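Local atomic coordinates of periplasmic binding protein/LacI transcriptional regulator (Shewanella sp. ANA-3, PDB entry 5OCP), a protein that binds arabinofuranose in the periplasm and probably delivers the sugar to an ABC transporter for uptake into the cell. Residues Phe99-Lys113 / Asp264-Phe276. Sequence-based numbering, arbitrary orientation.
Sequences FLTRIASDFSEEGRK and DQAKLISTTGDVF
Thr272 sits against the first turn of helix 107-121 and uses both branches of its side chain. Thr272 OG1 accepts the backbone N-H of Asp106 at 2.8 Å, a fairly straight bond of 158°. Thr272 CG2, placed anti to the backbone N, packs 3.6 Å from Glu110 CG, while the Glu109 side chain crosses that of Thr272 obliquely, with its carboxylate carbon against Thr272 CB. Asp106 is the N-cap residue of this helix, and its OD1 takes Glu109 N from above the carboxylate plane.

Strand 101-104, which leads into the helix, runs parallel to strand 268-270, at 15°. Ile269 N gives to Arg102 O, and Ala104 N to Ile269 O. Arg102 and Leu268 lie side by side and point the same way, with Leu268 CD1 3.7 Å from Arg102 NH1. The CB of Ala104 covers one face of the guanidinium, which also bonds through NE to Arg89 O. On the other side of the sheet, Ile103 CD1 rests 3.8 Å from Ile269 CB. Strand 268-270 is an edge strand of the parallel sheet in one lobe of this periplasmic binding protein. The chain then crosses to the other lobe, where strand 275-277 edges the second sheet, so the contact follows two of the linkers between lobes.

Ser270 OG donates to Ala104 O at 2.8 Å, from above the carbonyl plane. At the start of the strands, the Lys267 chain bends at chi2 (-72°) and brings NZ to Phe99 O, 2.7 Å away. Thr101 OG1 donates to Ala266 O, which also accepts Gln265 NE2 on a lone pair. From helix 107-121, Lys113 NZ gives to Gly273 O of the crossing chain and forms a salt bridge with Glu109 OE2; a water joins Lys113 NZ to Asp274 OD1. Glu110 OE2 takes Ser105 OG, and its OE1 pairs with Arg143 of the sugar pocket.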
loop_
_atom_site.group_PDB
_atom_site.type_symbol
_atom_site.label_atom_id
_atom_site.label_comp_id
_atom_site.label_asym_id
_atom_site.label_seq_id
_atom_site.Cartn_x
_atom_site.Cartn_y
_atom_site.Cartn_z
ATOM N N PHE A 99 -1.664 -1.136 -21.762
ATOM C CA PHE A 99 -2.663 -1.183 -20.757
ATOM C C PHE A 99 -3.777 -0.148 -21.062
ATOM O O PHE A 99 -3.576 0.848 -21.814
ATOM C CB PHE A 99 -2.003 -1.045 -19.365
ATOM C CG PHE A 99 -1.400 0.294 -19.117
ATOM C CD1 PHE A 99 -2.177 1.324 -18.579
ATOM C CD2 PHE A 99 -0.061 0.512 -19.419
ATOM C CE1 PHE A 99 -1.616 2.562 -18.379
ATOM C CE2 PHE A 99 0.502 1.762 -19.282
ATOM C CZ PHE A 99 -0.301 2.801 -18.749
ATOM N N LEU A 100 -4.933 -0.388 -20.533
ATOM C CA LEU A 100 -6.068 0.429 -20.690
ATOM C C LEU A 100 -5.894 1.659 -19.786
ATOM O O LEU A 100 -6.000 2.761 -20.246
ATOM C CB LEU A 100 -7.330 -0.362 -20.365
ATOM C CG LEU A 100 -8.637 0.357 -20.339
ATOM C CD1 LEU A 100 -8.962 1.097 -21.669
ATOM C CD2 LEU A 100 -9.795 -0.492 -19.979
ATOM N N THR A 101 -5.628 1.430 -18.504
ATOM C CA THR A 101 -5.445 2.525 -17.559
ATOM C C THR A 101 -4.935 2.030 -16.211
ATOM O O THR A 101 -4.878 0.826 -15.960
ATOM C CB THR A 101 -6.754 3.308 -17.345
ATOM O OG1 THR A 101 -6.482 4.505 -16.604
ATOM C CG2 THR A 101 -7.761 2.462 -16.582
ATOM N N ARG A 102 -4.564 2.969 -15.346
ATOM C CA ARG A 102 -4.059 2.636 -14.019
ATOM C C ARG A 102 -4.851 3.360 -12.935
ATOM O O ARG A 102 -5.021 4.577 -12.985
ATOM C CB ARG A 102 -2.574 2.987 -13.909
ATOM C CG ARG A 102 -2.038 2.972 -12.486
ATOM C CD ARG A 102 -0.517 2.935 -12.470
ATOM N NE ARG A 102 0.010 2.764 -11.120
ATOM C CZ ARG A 102 0.504 3.752 -10.381
ATOM N NH1 ARG A 102 0.539 4.988 -10.859
ATOM N NH2 ARG A 102 0.964 3.505 -9.161
ATOM N N ILE A 103 -5.332 2.601 -11.956
ATOM C CA ILE A 103 -6.105 3.162 -10.861
ATOM C C ILE A 103 -5.197 3.123 -9.645
ATOM O O ILE A 103 -4.775 2.064 -9.261
ATOM C CB ILE A 103 -7.350 2.366 -10.550
ATOM C CG1 ILE A 103 -8.167 2.056 -11.801
ATOM C CG2 ILE A 103 -8.150 3.069 -9.460
ATOM C CD1 ILE A 103 -8.450 3.248 -12.736
ATOM N N ALA A 104 -4.822 4.287 -9.084
ATOM C CA ALA A 104 -3.845 4.274 -8.031
ATOM C C ALA A 104 -3.988 5.531 -7.159
ATOM O O ALA A 104 -4.507 6.541 -7.617
ATOM C CB ALA A 104 -2.451 4.150 -8.594
ATOM N N SER A 105 -3.467 5.475 -5.953
ATOM C CA SER A 105 -3.188 6.697 -5.207
ATOM C C SER A 105 -1.847 7.252 -5.639
ATOM O O SER A 105 -1.081 6.625 -6.418
ATOM C CB SER A 105 -3.180 6.411 -3.691
ATOM O OG SER A 105 -2.077 5.509 -3.467
ATOM N N ASP A 106 -1.589 8.493 -5.237
ATOM C CA ASP A 106 -0.311 9.144 -5.477
ATOM C C ASP A 106 0.596 8.883 -4.233
ATOM O O ASP A 106 0.523 9.554 -3.211
ATOM C CB ASP A 106 -0.475 10.628 -5.750
ATOM C CG ASP A 106 0.871 11.330 -6.046
ATOM O OD1 ASP A 106 1.968 10.803 -5.729
ATOM O OD2 ASP A 106 0.798 12.511 -6.491
ATOM N N PHE A 107 1.433 7.861 -4.377
ATOM C CA PHE A 107 2.319 7.453 -3.296
ATOM C C PHE A 107 3.282 8.561 -2.873
ATOM O O PHE A 107 3.592 8.672 -1.705
ATOM C CB PHE A 107 3.154 6.221 -3.717
ATOM C CG PHE A 107 2.363 5.002 -4.014
ATOM C CD1 PHE A 107 1.593 4.398 -3.012
ATOM C CD2 PHE A 107 2.481 4.370 -5.232
ATOM C CE1 PHE A 107 0.906 3.231 -3.251
ATOM C CE2 PHE A 107 1.797 3.192 -5.498
ATOM C CZ PHE A 107 0.981 2.646 -4.516
ATOM N N SER A 108 3.780 9.369 -3.842
ATOM C CA SER A 108 4.669 10.529 -3.496
ATOM C C SER A 108 3.928 11.555 -2.671
ATOM O O SER A 108 4.452 12.021 -1.671
ATOM C CB SER A 108 5.235 11.218 -4.755
ATOM O OG SER A 108 6.014 10.304 -5.443
ATOM N N GLU A 109 2.623 11.733 -2.951
ATOM C CA GLU A 109 1.791 12.647 -2.189
ATOM C C GLU A 109 1.572 12.106 -0.766
ATOM O O GLU A 109 1.604 12.868 0.206
ATOM C CB GLU A 109 0.441 12.922 -2.870
ATOM C CG GLU A 109 -0.438 13.829 -2.052
ATOM C CD GLU A 109 -1.805 14.154 -2.708
ATOM O OE1 GLU A 109 -1.960 14.047 -3.968
ATOM O OE2 GLU A 109 -2.741 14.543 -1.955
ATOM N N GLU A 110 1.404 10.786 -0.653
ATOM C CA GLU A 110 1.239 10.151 0.669
ATOM C C GLU A 110 2.489 10.432 1.515
ATOM O O GLU A 110 2.392 10.895 2.664
ATOM C CB GLU A 110 1.022 8.656 0.568
ATOM C CG GLU A 110 -0.301 8.265 -0.053
ATOM C CD GLU A 110 -0.384 6.804 -0.460
ATOM O OE1 GLU A 110 0.548 5.992 -0.346
ATOM O OE2 GLU A 110 -1.441 6.439 -0.942
ATOM N N GLY A 111 3.655 10.210 0.942
ATOM C CA GLY A 111 4.951 10.493 1.627
ATOM C C GLY A 111 5.160 11.945 1.956
ATOM O O GLY A 111 5.578 12.293 3.083
ATOM N N ARG A 112 4.756 12.833 1.050
ATOM C CA ARG A 112 4.798 14.270 1.323
ATOM C C ARG A 112 3.874 14.673 2.490
ATOM O O ARG A 112 4.306 15.443 3.344
ATOM C CB ARG A 112 4.481 15.110 0.082
ATOM C CG ARG A 112 5.476 15.028 -0.993
ATOM C CD ARG A 112 5.351 16.205 -1.983
ATOM N NE ARG A 112 4.035 16.253 -2.659
ATOM C CZ ARG A 112 3.706 15.529 -3.728
ATOM N NH1 ARG A 112 4.569 14.707 -4.285
ATOM N NH2 ARG A 112 2.512 15.665 -4.255
ATOM N N LYS A 113 2.600 14.231 2.499
ATOM C CA LYS A 113 1.654 14.636 3.547
ATOM C C LYS A 113 2.092 14.161 4.920
ATOM O O LYS A 113 2.013 14.896 5.901
ATOM C CB LYS A 113 0.242 14.090 3.233
ATOM C CG LYS A 113 -0.441 14.865 2.102
ATOM C CD LYS A 113 -1.541 14.025 1.523
ATOM C CE LYS A 113 -2.845 14.258 2.160
ATOM N NZ LYS A 113 -3.795 14.139 1.003
ATOM N N ASP A 264 -12.340 7.220 -25.431
ATOM C CA ASP A 264 -11.559 8.212 -24.635
ATOM C C ASP A 264 -11.342 7.798 -23.155
ATOM O O ASP A 264 -12.281 7.841 -22.343
ATOM C CB ASP A 264 -12.223 9.602 -24.698
ATOM C CG ASP A 264 -11.554 10.639 -23.752
ATOM O OD1 ASP A 264 -10.293 10.758 -23.739
ATOM O OD2 ASP A 264 -12.316 11.317 -23.022
ATOM N N GLN A 265 -10.117 7.392 -22.835
ATOM C CA GLN A 265 -9.758 6.872 -21.505
ATOM C C GLN A 265 -8.379 7.337 -21.062
ATOM O O GLN A 265 -7.381 6.988 -21.662
ATOM C CB GLN A 265 -9.752 5.347 -21.516
ATOM C CG GLN A 265 -9.360 4.715 -20.204
ATOM C CD GLN A 265 -10.334 4.966 -19.082
ATOM O OE1 GLN A 265 -11.517 4.579 -19.146
ATOM N NE2 GLN A 265 -9.836 5.588 -17.992
ATOM N N ALA A 266 -8.342 8.093 -19.979
ATOM C CA ALA A 266 -7.079 8.501 -19.408
ATOM C C ALA A 266 -6.307 7.308 -18.907
ATOM O O ALA A 266 -6.922 6.357 -18.451
ATOM C CB ALA A 266 -7.305 9.457 -18.269
ATOM N N LYS A 267 -4.990 7.439 -18.902
ATOM C CA LYS A 267 -4.057 6.377 -18.567
ATOM C C LYS A 267 -3.801 6.273 -17.083
ATOM O O LYS A 267 -3.338 5.230 -16.615
ATOM C CB LYS A 267 -2.726 6.521 -19.301
ATOM C CG LYS A 267 -2.919 6.382 -20.808
ATOM C CD LYS A 267 -3.217 4.955 -21.146
ATOM C CE LYS A 267 -3.139 4.705 -22.647
ATOM N NZ LYS A 267 -3.556 3.304 -22.998
ATOM N N LEU A 268 -4.129 7.306 -16.344
ATOM C CA LEU A 268 -4.071 7.271 -14.845
ATOM C C LEU A 268 -5.209 7.977 -14.241
ATOM O O LEU A 268 -5.479 9.131 -14.639
ATOM C CB LEU A 268 -2.735 7.959 -14.377
ATOM C CG LEU A 268 -2.531 8.101 -12.868
ATOM C CD1 LEU A 268 -2.462 6.717 -12.209
ATOM C CD2 LEU A 268 -1.229 8.871 -12.593
ATOM N N ILE A 269 -5.928 7.328 -13.285
ATOM C CA ILE A 269 -7.053 7.875 -12.582
ATOM C C ILE A 269 -6.606 7.730 -11.086
ATOM O O ILE A 269 -6.303 6.604 -10.613
ATOM C CB ILE A 269 -8.291 7.002 -12.780
ATOM C CG1 ILE A 269 -8.683 6.872 -14.263
ATOM C CG2 ILE A 269 -9.383 7.484 -11.914
ATOM C CD1 ILE A 269 -8.941 8.170 -14.874
ATOM N N SER A 270 -6.492 8.837 -10.375
ATOM C CA SER A 270 -5.872 8.790 -9.080
ATOM C C SER A 270 -6.569 9.670 -8.062
ATOM O O SER A 270 -6.900 10.799 -8.361
ATOM C CB SER A 270 -4.424 9.203 -9.273
ATOM O OG SER A 270 -3.681 9.215 -8.046
ATOM N N THR A 271 -6.641 9.189 -6.795
ATOM C CA THR A 271 -7.100 10.002 -5.674
ATOM C C THR A 271 -6.296 9.498 -4.466
ATOM O O THR A 271 -6.035 8.278 -4.418
ATOM C CB THR A 271 -8.603 9.796 -5.339
ATOM O OG1 THR A 271 -9.396 10.277 -6.435
ATOM C CG2 THR A 271 -9.030 10.551 -4.128
ATOM N N THR A 272 -5.907 10.421 -3.605
ATOM C CA THR A 272 -5.038 10.112 -2.456
ATOM C C THR A 272 -5.781 10.437 -1.173
ATOM O O THR A 272 -6.557 11.383 -1.102
ATOM C CB THR A 272 -3.708 10.859 -2.619
ATOM O OG1 THR A 272 -3.132 10.449 -3.871
ATOM C CG2 THR A 272 -2.705 10.596 -1.500
ATOM N N GLY A 273 -5.540 9.645 -0.142
ATOM C CA GLY A 273 -6.177 9.838 1.129
ATOM C C GLY A 273 -5.589 10.961 1.967
ATOM O O GLY A 273 -4.527 11.563 1.699
ATOM N N ASP A 274 -6.245 11.103 3.125
ATOM C CA ASP A 274 -5.930 12.149 4.114
ATOM C C ASP A 274 -5.097 11.569 5.280
ATOM O O ASP A 274 -5.030 10.371 5.463
ATOM C CB ASP A 274 -7.185 12.766 4.714
ATOM C CG ASP A 274 -7.903 13.716 3.773
ATOM O OD1 ASP A 274 -7.318 14.130 2.726
ATOM O OD2 ASP A 274 -9.102 13.994 4.088
ATOM N N VAL A 275 -4.421 12.488 5.995
ATOM C CA VAL A 275 -3.693 12.168 7.236
ATOM C C VAL A 275 -4.695 12.069 8.413
ATOM O O VAL A 275 -5.479 13.023 8.642
ATOM C CB VAL A 275 -2.701 13.276 7.543
ATOM C CG1 VAL A 275 -1.976 12.947 8.789
ATOM C CG2 VAL A 275 -1.674 13.426 6.462
ATOM N N PHE A 276 -4.625 10.945 9.130
ATOM C CA PHE A 276 -5.408 10.718 10.325
ATOM C C PHE A 276 -4.444 10.631 11.481
ATOM O O PHE A 276 -3.309 10.100 11.325
ATOM C CB PHE A 276 -6.211 9.496 10.202
ATOM C CG PHE A 276 -7.362 9.629 9.217
ATOM C CD1 PHE A 276 -7.163 9.500 7.868
ATOM C CD2 PHE A 276 -8.571 10.005 9.631
ATOM C CE1 PHE A 276 -8.207 9.651 6.960
ATOM C CE2 PHE A 276 -9.656 10.157 8.735
ATOM C CZ PHE A 276 -9.443 10.000 7.408
HETATM O O HOH W 1 -6.529 3.889 -22.558
HETATM O O HOH W 2 -0.983 8.776 -8.920
HETATM O O HOH W 3 -3.938 7.288 -0.257
HETATM O O HOH W 4 -5.862 15.868 1.391
#